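Local coordinates for protein single-stranded-DNA-specific exonuclease RecJ (Thermus thermophilus, PDB 2ZXR) that degrades single-stranded DNA exonucleolytically in the 5' to 3' direction, using divalent metal ions and showing no detectable activity on single-stranded RNA, at residues 48-53 against 230-235; 373-378 against 419-424; 386-391 against 400-405; 328-333 against 355-360. One frame throughout, in Å; residues are numbered along the deposited sequence.

Contact 1. Residues 48-53 against 230-235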
# COMPACT_ATOMS: atom_id res chain seq x y z
N PRO A 48 17.57 6.09 3.02
CA PRO A 48 17.70 7.52 3.26
C PRO A 48 18.37 7.75 4.62
O PRO A 48 18.35 6.88 5.51
CB PRO A 48 16.25 8.02 3.21
CG PRO A 48 15.46 6.84 3.69
CD PRO A 48 16.15 5.68 3.01
N PRO A 49 19.02 8.91 4.78
CA PRO A 49 19.68 9.20 6.06
C PRO A 49 18.62 9.62 7.07
O PRO A 49 17.65 10.30 6.71
CB PRO A 49 20.58 10.38 5.70
CG PRO A 49 19.71 11.16 4.72
CD PRO A 49 19.20 10.02 3.82
N LEU A 50 18.76 9.17 8.31
CA LEU A 50 17.82 9.60 9.34
C LEU A 50 18.46 10.89 9.84
O LEU A 50 19.55 10.86 10.42
CB LEU A 50 17.76 8.59 10.48
CG LEU A 50 16.82 9.01 11.62
CD1 LEU A 50 15.41 9.25 11.06
CD2 LEU A 50 16.82 7.92 12.69
N ALA A 51 17.80 12.01 9.60
CA ALA A 51 18.36 13.28 10.02
C ALA A 51 17.35 14.13 10.78
O ALA A 51 16.16 13.82 10.82
CB ALA A 51 18.85 14.05 8.78
N LEU A 52 17.84 15.20 11.39
CA LEU A 52 16.97 16.10 12.11
C LEU A 52 16.34 17.06 11.10
O LEU A 52 17.02 17.97 10.62
CB LEU A 52 17.77 16.88 13.16
CG LEU A 52 17.05 17.97 13.98
CD1 LEU A 52 15.90 17.36 14.76
CD2 LEU A 52 18.04 18.63 14.92
N LEU A 53 15.07 16.85 10.77
CA LEU A 53 14.34 17.70 9.82
C LEU A 53 14.16 19.09 10.39
O LEU A 53 13.85 19.24 11.56
CB LEU A 53 12.96 17.13 9.52
CG LEU A 53 12.86 15.75 8.87
CD1 LEU A 53 11.41 15.34 8.75
CD2 LEU A 53 13.52 15.79 7.50
N ARG A 230 10.56 6.52 6.13
CA ARG A 230 11.17 5.21 5.82
C ARG A 230 12.43 4.99 6.65
O ARG A 230 12.67 3.91 7.16
CB ARG A 230 11.57 5.08 4.33
CG ARG A 230 12.64 3.93 4.09
CD ARG A 230 13.15 3.73 2.60
NE ARG A 230 12.19 2.81 2.03
CZ ARG A 230 12.41 1.56 1.65
NH1 ARG A 230 13.60 0.96 1.68
NH2 ARG A 230 11.34 0.86 1.34
N ALA A 231 13.25 6.03 6.76
CA ALA A 231 14.49 5.90 7.50
C ALA A 231 14.22 5.67 8.99
O ALA A 231 14.91 4.88 9.64
CB ALA A 231 15.34 7.16 7.32
N LEU A 232 13.21 6.37 9.52
CA LEU A 232 12.88 6.25 10.93
C LEU A 232 12.40 4.85 11.25
O LEU A 232 12.86 4.22 12.23
CB LEU A 232 11.81 7.28 11.33
CG LEU A 232 11.36 7.14 12.80
CD1 LEU A 232 12.47 7.65 13.74
CD2 LEU A 232 10.11 7.91 13.02
N VAL A 233 11.51 4.34 10.41
CA VAL A 233 10.97 3.00 10.61
C VAL A 233 12.07 1.93 10.48
O VAL A 233 12.13 1.01 11.28
CB VAL A 233 9.77 2.77 9.63
CG1 VAL A 233 9.38 1.29 9.57
CG2 VAL A 233 8.55 3.62 10.13
N LYS A 234 12.95 2.05 9.50
CA LYS A 234 14.01 1.05 9.38
C LYS A 234 14.83 1.02 10.68
O LYS A 234 15.09 -0.04 11.24
CB LYS A 234 14.92 1.36 8.18
CG LYS A 234 14.22 1.18 6.81
CD LYS A 234 15.09 1.78 5.65
CE LYS A 234 16.04 0.76 5.04
NZ LYS A 234 15.36 0.05 3.87
N GLU A 235 15.21 2.19 11.18
CA GLU A 235 15.97 2.27 12.42
C GLU A 235 15.19 1.68 13.61
O GLU A 235 15.71 0.84 14.33
CB GLU A 235 16.32 3.74 12.71
CG GLU A 235 17.21 3.98 13.94
CD GLU A 235 18.61 3.38 13.80
OE1 GLU A 235 19.14 3.36 12.68
OE2 GLU A 235 19.19 2.96 14.81

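Contact 2. Residues 373-378 against 419-424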
# COMPACT_ATOMS: atom_id res chain seq x y z
N ALA A 373 -13.21 7.11 -2.54
CA ALA A 373 -13.51 7.54 -3.90
C ALA A 373 -13.75 9.00 -4.10
O ALA A 373 -12.92 9.82 -3.66
CB ALA A 373 -14.68 6.76 -4.38
N PRO A 374 -14.85 9.38 -4.78
CA PRO A 374 -14.93 10.83 -4.88
C PRO A 374 -15.80 11.39 -3.77
O PRO A 374 -16.22 12.53 -3.83
CB PRO A 374 -15.54 11.04 -6.25
CG PRO A 374 -16.57 9.94 -6.30
CD PRO A 374 -15.78 8.75 -5.75
N ILE A 375 -16.08 10.58 -2.75
CA ILE A 375 -16.93 11.12 -1.69
C ILE A 375 -16.18 11.43 -0.43
O ILE A 375 -15.64 10.54 0.24
CB ILE A 375 -18.08 10.19 -1.35
CG1 ILE A 375 -18.88 9.90 -2.62
CG2 ILE A 375 -18.97 10.84 -0.29
CD1 ILE A 375 -19.99 8.95 -2.38
N SER A 376 -16.16 12.72 -0.12
CA SER A 376 -15.51 13.24 1.06
C SER A 376 -16.37 13.07 2.31
O SER A 376 -17.54 13.52 2.36
CB SER A 376 -15.18 14.72 0.85
OG SER A 376 -14.74 15.30 2.06
N ALA A 377 -15.79 12.41 3.31
CA ALA A 377 -16.44 12.15 4.57
C ALA A 377 -16.93 13.43 5.24
O ALA A 377 -18.13 13.59 5.51
CB ALA A 377 -15.48 11.41 5.51
N VAL A 378 -16.00 14.35 5.49
CA VAL A 378 -16.35 15.58 6.17
C VAL A 378 -17.27 16.50 5.37
O VAL A 378 -18.06 17.23 5.96
CB VAL A 378 -15.06 16.32 6.65
CG1 VAL A 378 -14.24 16.86 5.46
CG2 VAL A 378 -15.44 17.43 7.60
N ALA A 419 -25.47 10.55 -3.68
CA ALA A 419 -26.12 10.37 -4.97
C ALA A 419 -25.62 11.37 -6.01
O ALA A 419 -25.74 11.13 -7.20
CB ALA A 419 -27.64 10.49 -4.81
N ARG A 420 -25.05 12.48 -5.56
CA ARG A 420 -24.53 13.50 -6.47
C ARG A 420 -23.20 13.08 -7.11
O ARG A 420 -22.69 13.77 -8.00
CB ARG A 420 -24.33 14.81 -5.70
CG ARG A 420 -25.65 15.50 -5.35
CD ARG A 420 -25.52 16.49 -4.20
NE ARG A 420 -24.31 17.32 -4.27
CZ ARG A 420 -24.01 18.28 -3.41
NH1 ARG A 420 -24.84 18.56 -2.40
NH2 ARG A 420 -22.87 18.97 -3.53
N PHE A 421 -22.64 11.96 -6.67
CA PHE A 421 -21.37 11.53 -7.22
C PHE A 421 -21.38 10.17 -7.88
O PHE A 421 -22.27 9.35 -7.65
CB PHE A 421 -20.29 11.53 -6.13
CG PHE A 421 -20.14 12.84 -5.44
CD1 PHE A 421 -21.08 13.26 -4.51
CD2 PHE A 421 -19.06 13.67 -5.71
CE1 PHE A 421 -20.96 14.49 -3.86
CE2 PHE A 421 -18.93 14.90 -5.07
CZ PHE A 421 -19.88 15.31 -4.14
N PRO A 422 -20.40 9.93 -8.77
CA PRO A 422 -20.33 8.63 -9.44
C PRO A 422 -20.00 7.57 -8.41
O PRO A 422 -19.49 7.89 -7.33
CB PRO A 422 -19.22 8.83 -10.48
CG PRO A 422 -18.47 10.06 -10.00
CD PRO A 422 -19.54 10.92 -9.42
N ASP A 423 -20.31 6.32 -8.70
CA ASP A 423 -20.01 5.24 -7.77
C ASP A 423 -18.51 5.12 -7.53
O ASP A 423 -17.70 5.37 -8.44
CB ASP A 423 -20.52 3.91 -8.30
CG ASP A 423 -22.03 3.84 -8.31
OD1 ASP A 423 -22.58 2.93 -8.98
OD2 ASP A 423 -22.66 4.69 -7.64
N PRO A 424 -18.11 4.76 -6.30
CA PRO A 424 -16.67 4.62 -6.04
C PRO A 424 -16.18 3.36 -6.78
O PRO A 424 -16.95 2.41 -6.96
CB PRO A 424 -16.60 4.43 -4.52
CG PRO A 424 -17.84 5.17 -4.02
CD PRO A 424 -18.88 4.76 -5.05

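Contact 3. Residues 386-391 against 400-405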
# COMPACT_ATOMS: atom_id res chain seq x y z
N ASP A 386 -26.61 21.18 9.85
CA ASP A 386 -27.60 21.79 10.73
C ASP A 386 -28.13 20.75 11.74
O ASP A 386 -28.59 21.10 12.83
CB ASP A 386 -28.77 22.33 9.91
CG ASP A 386 -29.46 21.25 9.08
OD1 ASP A 386 -28.83 20.69 8.16
OD2 ASP A 386 -30.64 20.94 9.36
N LEU A 387 -28.06 19.48 11.35
CA LEU A 387 -28.55 18.35 12.15
C LEU A 387 -27.60 17.84 13.23
O LEU A 387 -27.98 17.04 14.06
CB LEU A 387 -28.86 17.19 11.22
CG LEU A 387 -30.21 16.88 10.58
CD1 LEU A 387 -31.07 18.11 10.46
CD2 LEU A 387 -29.95 16.21 9.25
N LEU A 388 -26.37 18.31 13.21
CA LEU A 388 -25.36 17.81 14.13
C LEU A 388 -24.99 18.71 15.29
O LEU A 388 -25.06 19.94 15.19
CB LEU A 388 -24.09 17.48 13.33
CG LEU A 388 -24.36 16.69 12.05
CD1 LEU A 388 -23.06 16.54 11.26
CD2 LEU A 388 -24.95 15.34 12.41
N LEU A 389 -24.59 18.10 16.40
CA LEU A 389 -24.17 18.84 17.57
C LEU A 389 -22.75 19.33 17.35
O LEU A 389 -22.32 20.36 17.90
CB LEU A 389 -24.24 17.94 18.81
CG LEU A 389 -25.67 17.50 19.13
CD1 LEU A 389 -25.68 16.51 20.28
CD2 LEU A 389 -26.51 18.77 19.47
N ARG A 390 -22.00 18.59 16.55
CA ARG A 390 -20.62 18.94 16.23
C ARG A 390 -20.09 17.86 15.32
O ARG A 390 -20.61 16.74 15.30
CB ARG A 390 -19.77 19.00 17.50
CG ARG A 390 -19.97 17.80 18.39
CD ARG A 390 -18.70 17.42 19.08
NE ARG A 390 -18.31 16.04 18.77
CZ ARG A 390 -18.24 15.07 19.68
NH1 ARG A 390 -18.54 15.32 20.95
NH2 ARG A 390 -17.86 13.84 19.32
N TYR A 391 -19.06 18.20 14.55
CA TYR A 391 -18.46 17.25 13.63
C TYR A 391 -17.10 17.75 13.16
O TYR A 391 -16.79 18.95 13.28
CB TYR A 391 -19.36 17.03 12.42
CG TYR A 391 -19.37 18.18 11.42
CD1 TYR A 391 -20.00 19.39 11.72
CD2 TYR A 391 -18.78 18.03 10.16
CE1 TYR A 391 -20.06 20.42 10.78
CE2 TYR A 391 -18.83 19.06 9.21
CZ TYR A 391 -19.47 20.25 9.52
OH TYR A 391 -19.53 21.25 8.57
N PHE A 400 -18.64 12.72 14.46
CA PHE A 400 -19.65 13.69 14.82
C PHE A 400 -20.44 13.24 16.02
O PHE A 400 -20.20 12.16 16.55
CB PHE A 400 -20.59 13.97 13.63
CG PHE A 400 -21.36 12.76 13.10
CD1 PHE A 400 -22.69 12.54 13.47
CD2 PHE A 400 -20.76 11.87 12.22
CE1 PHE A 400 -23.43 11.44 12.95
CE2 PHE A 400 -21.47 10.77 11.70
CZ PHE A 400 -22.81 10.56 12.07
N ALA A 401 -21.33 14.10 16.50
CA ALA A 401 -22.20 13.78 17.60
C ALA A 401 -23.55 14.27 17.07
O ALA A 401 -23.60 15.21 16.26
CB ALA A 401 -21.79 14.53 18.87
N MET A 402 -24.63 13.65 17.53
CA MET A 402 -25.95 14.00 17.04
C MET A 402 -27.05 13.30 17.83
O MET A 402 -26.88 12.18 18.32
CB MET A 402 -26.06 13.58 15.57
CG MET A 402 -27.46 13.61 14.98
SD MET A 402 -27.54 12.95 13.28
CE MET A 402 -27.86 11.22 13.59
N ASP A 403 -28.19 13.97 17.96
CA ASP A 403 -29.31 13.38 18.67
C ASP A 403 -29.81 12.26 17.77
O ASP A 403 -30.16 12.51 16.61
CB ASP A 403 -30.39 14.45 18.89
CG ASP A 403 -31.49 13.96 19.80
OD1 ASP A 403 -32.14 12.96 19.46
OD2 ASP A 403 -31.70 14.58 20.85
N GLU A 404 -29.85 11.04 18.27
CA GLU A 404 -30.31 9.92 17.45
C GLU A 404 -31.72 10.09 16.88
O GLU A 404 -32.10 9.40 15.93
CB GLU A 404 -30.20 8.61 18.22
CG GLU A 404 -28.77 8.26 18.60
CD GLU A 404 -28.65 6.90 19.30
OE1 GLU A 404 -29.69 6.34 19.71
OE2 GLU A 404 -27.51 6.40 19.44
N ALA A 405 -32.50 11.00 17.44
CA ALA A 405 -33.88 11.20 16.96
C ALA A 405 -33.86 11.77 15.55
O ALA A 405 -34.80 11.60 14.79
CB ALA A 405 -34.66 12.16 17.90
O HOH W 1 -28.14 16.74 17.11

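Contact 4. Residues 328-333 against 355-360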
# COMPACT_ATOMS: atom_id res chain seq x y z
N GLU A 328 -27.01 -1.65 -3.19
CA GLU A 328 -26.34 -0.73 -4.10
C GLU A 328 -26.67 0.71 -3.70
O GLU A 328 -26.81 1.59 -4.55
CB GLU A 328 -26.76 -1.04 -5.54
CG GLU A 328 -26.39 -2.49 -5.99
CD GLU A 328 -24.89 -2.68 -6.30
OE1 GLU A 328 -24.38 -3.83 -6.16
OE2 GLU A 328 -24.22 -1.70 -6.69
N ALA A 329 -26.79 0.93 -2.39
CA ALA A 329 -27.07 2.25 -1.84
C ALA A 329 -25.83 3.11 -2.05
O ALA A 329 -24.71 2.62 -1.98
CB ALA A 329 -27.40 2.15 -0.35
N LYS A 330 -26.03 4.40 -2.30
CA LYS A 330 -24.90 5.28 -2.52
C LYS A 330 -24.16 5.53 -1.21
O LYS A 330 -23.01 5.96 -1.21
CB LYS A 330 -25.38 6.60 -3.13
CG LYS A 330 -25.37 6.66 -4.67
CD LYS A 330 -26.00 5.44 -5.32
CE LYS A 330 -25.93 5.54 -6.86
NZ LYS A 330 -25.86 4.18 -7.50
N ALA A 331 -24.83 5.26 -0.09
CA ALA A 331 -24.22 5.45 1.22
C ALA A 331 -24.89 4.51 2.20
O ALA A 331 -26.10 4.34 2.15
CB ALA A 331 -24.38 6.89 1.68
N ILE A 332 -24.10 3.88 3.06
CA ILE A 332 -24.62 2.98 4.06
C ILE A 332 -24.68 3.79 5.36
O ILE A 332 -23.68 4.36 5.82
CB ILE A 332 -23.72 1.75 4.16
CG1 ILE A 332 -23.74 1.03 2.81
CG2 ILE A 332 -24.20 0.80 5.24
CD1 ILE A 332 -22.91 -0.22 2.76
N VAL A 333 -25.89 3.89 5.93
CA VAL A 333 -26.10 4.69 7.12
C VAL A 333 -26.85 3.84 8.11
O VAL A 333 -28.02 3.51 7.91
CB VAL A 333 -26.89 5.99 6.77
CG1 VAL A 333 -26.86 6.98 7.95
CG2 VAL A 333 -26.27 6.64 5.54
N THR A 355 -18.16 -3.52 0.95
CA THR A 355 -19.15 -2.81 0.17
C THR A 355 -18.68 -1.75 -0.86
O THR A 355 -19.39 -1.46 -1.84
CB THR A 355 -20.08 -2.17 1.23
OG1 THR A 355 -21.38 -2.76 1.16
CG2 THR A 355 -20.09 -0.68 1.11
N LEU A 356 -17.52 -1.18 -0.64
CA LEU A 356 -17.01 -0.13 -1.53
C LEU A 356 -17.99 1.05 -1.56
O LEU A 356 -18.29 1.61 -2.62
CB LEU A 356 -16.81 -0.69 -2.94
CG LEU A 356 -15.35 -0.80 -3.42
CD1 LEU A 356 -14.40 -1.17 -2.28
CD2 LEU A 356 -15.30 -1.80 -4.55
N ARG A 357 -18.49 1.43 -0.38
CA ARG A 357 -19.42 2.55 -0.23
C ARG A 357 -19.08 3.34 1.03
O ARG A 357 -18.53 2.81 1.99
CB ARG A 357 -20.86 2.05 -0.09
CG ARG A 357 -21.44 1.31 -1.27
CD ARG A 357 -21.59 2.22 -2.44
NE ARG A 357 -22.20 1.51 -3.56
CZ ARG A 357 -22.49 2.06 -4.73
NH1 ARG A 357 -22.23 3.35 -4.93
NH2 ARG A 357 -23.01 1.32 -5.69
N PRO A 358 -19.42 4.64 1.04
CA PRO A 358 -19.14 5.46 2.22
C PRO A 358 -19.99 4.85 3.35
O PRO A 358 -21.09 4.34 3.10
CB PRO A 358 -19.65 6.84 1.81
CG PRO A 358 -19.57 6.82 0.31
CD PRO A 358 -20.02 5.43 -0.04
N VAL A 359 -19.48 4.86 4.58
CA VAL A 359 -20.25 4.30 5.68
C VAL A 359 -20.32 5.29 6.82
O VAL A 359 -19.32 5.92 7.18
CB VAL A 359 -19.66 2.94 6.17
CG1 VAL A 359 -20.43 2.40 7.39
CG2 VAL A 359 -19.74 1.92 5.04
N PHE A 360 -21.54 5.44 7.33
CA PHE A 360 -21.86 6.33 8.44
C PHE A 360 -22.54 5.46 9.49
O PHE A 360 -23.54 4.80 9.21
CB PHE A 360 -22.88 7.41 8.00
CG PHE A 360 -22.42 8.27 6.86
CD1 PHE A 360 -22.28 7.73 5.58
CD2 PHE A 360 -22.11 9.60 7.08
CE1 PHE A 360 -21.82 8.53 4.52
CE2 PHE A 360 -21.64 10.39 6.04
CZ PHE A 360 -21.50 9.85 4.76
O HOH W 2 -21.43 5.62 -3.46

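Contact 1. Residues 48-53 against 230-235
R230, packed against P48, and K234 one helical turn further on both grip a single backbone oxygen, L46 O, which sits just ahead of segment 48-53. R230 NH1 has a second acceptor in L449 O, so the guanidinium also ties the helix to a later part of the chain. The polar work is thus done beside the contact, and between the segments themselves the meeting is apolar. The P48 ring crosses the R230 chain at about a right angle, its CD 3.6 Å from R230 CD. Its CG comes within 3.6 Å of A231 CB, a small knob that also faces P48 O at 3.5 Å. L50 supplies the other half. With CG anti to the backbone N (chi1 178°), its two methyls divide over the helix: L50 CD1 reaches L232 CA at 3.9 Å, while L50 CD2 meets the aliphatic E235 CG at 4.2 Å. The carboxylate of E235 turns to R239 instead. W196 and W228 also touch L50. The case illustrates a loop whose first residues, P48 and L50, pack against one side of helix 227-239, whose L232 side chain lies about 8 Å from that of the manganese ligand D84, close to the metal site of this DHH-family nuclease.

Contact 2. Residues 373-378 against 419-424
P374 meets F421 and P422 where the chain turns toward helix 377-383, and the interface is a good example of how apolar contact can tighten at one end and thin out at the other. The compact part is built round F421. Its CB is approached by P374 CG at 4.0 Å and by I375 CG1 at 4.1 Å, so two consecutive residues close on the root of the aromatic side chain. The P374 and F421 side chains run past each other in opposite senses, and the ring itself reaches back to the P374 backbone, with F421 CD2 3.6 Å from P374 O. Chi1 of -55° sets F421 CG anti to its own carbonyl carbon, which sends the ring past P374. I375 is buried and also presses on Y417, A418 and P358.

On the solvent side the packing is thinner. P374 CG lies 3.7 Å from P422 O and 4.2 Å from P422 CG, and both prolines are exposed. A373 is exposed too and adjoins the buried P424, although the modelled approach of those two residues is implausibly close and its detail is doubtful.

S376 occupies the N-cap of helix 377-383, its OG taking a weak hydrogen bond from E379 N, and A377 and V378 bond through their backbones to K395 and H394. The contact therefore brings the lead-in to helix 377-383 against the link from helix 407-419 to strand 426-433.

Contact 3. Residues 386-391 against 400-405
L389 and R390 both face A401, and three kinds of interaction can be separated here. The first is polar. L389 N donates to A401 O at 3.1 Å, and A401 N donates to R390 O at 3.0 Å. Two residues thus stand opposite one, the pattern of a classic beta bulge. Next to it, Y391 and F400 form an antiparallel non-hydrogen-bonded pair, and the Y391 hydroxyl bonds to R382. Further along, a water donates to L387 O and accepts from D403 N at 2.9 Å, bridging the two segments; D403 OD1 then closes an Asx turn on A405 N through its anti lone pair.

The second kind is apolar. L388 CD2 wedges between M402 SD at 3.6 Å and F400 CD1 at 3.8 Å, and F410 of helix 407-419 covers all three of these side chains. At the neighbouring pair, Y391 CB lies 3.5 Å from F400 CB.

The third is a flat group over a methyl. Bends at chi2 and chi3 fold R390 back over A401, bringing A401 CB 3.7 Å above the guanidinium plane, over its centre.

Such a division, the aromatics F400 and Y391 toward helix 377-383 and an exposed arginine on the other face, suits a beta hairpin, here strands 390-393 and 397-401 at one edge of the mixed DHHA1 sheet.

Contact 4. Residues 328-333 against 355-360
R357 lies along segment 328-333 with its guanidinium presenting a face to one group and its edge to others. A329 O stands over that face, which explains why its 3.2 Å approach to R357 NE is too poorly angled for a hydrogen bond. At the edge, in the plane, E328 OE2 forms a salt bridge with R357 NH2, its hydrogen bond weak at 3.4 Å, the carboxylate turned 81° from the guanidinium. A water, likewise in the plane, accepts from R357 NH1 and donates to K330 O at 2.8 Å. The bend at chi2 (-66°) folds the arginine into this position; its strongest partner is D423, whose OD2 forms a salt bridge with R357 NH1 and toward which K330 NZ also leans as a weak, longer ion pair.

I332 and T355 are arranged quite differently, reaching tip to tip. I332 CD1 comes to 3.3 Å from T355 CG2, a tight fit for two methyls. V333 and F360 lie aslant, V333 CG1 4.0 Å from F360 CB, while the F360 ring turns its edge to I332 O.

Backbone bonds between the parallel strands set the register: I332 N to P358 O at 3.0 Å, and F360 N to I332 O at 2.8 Å.

The two strands belong to a beta-alpha-beta crossover. Its connecting helix 341-355 covers the face bearing I332 and V359; on the face of V333 and F360, V333 meets helix 407-419 and F360 meets helix 377-383, with strand 366-370 next in the sheet.

In the fold
Contact 4 is the most buried of the four, while contacts 1, 2 and 3 each mix buried with exposed residues. Contacts 3 and 4 hold the two ends of one mixed sheet, antiparallel in the first and parallel in the second, and both rely on backbone hydrogen bonds. Contacts 1 and 2 instead seat proline-containing loops through apolar side chains. Contact 2 touches both sheet contacts: it joins contact 4 by charge and packing, whereas V378 lies against Y391 of contact 3. Contact 1 stands apart, its centre about 39 Å from that of contact 4 across the chain's middle, and is the one close to the metal site.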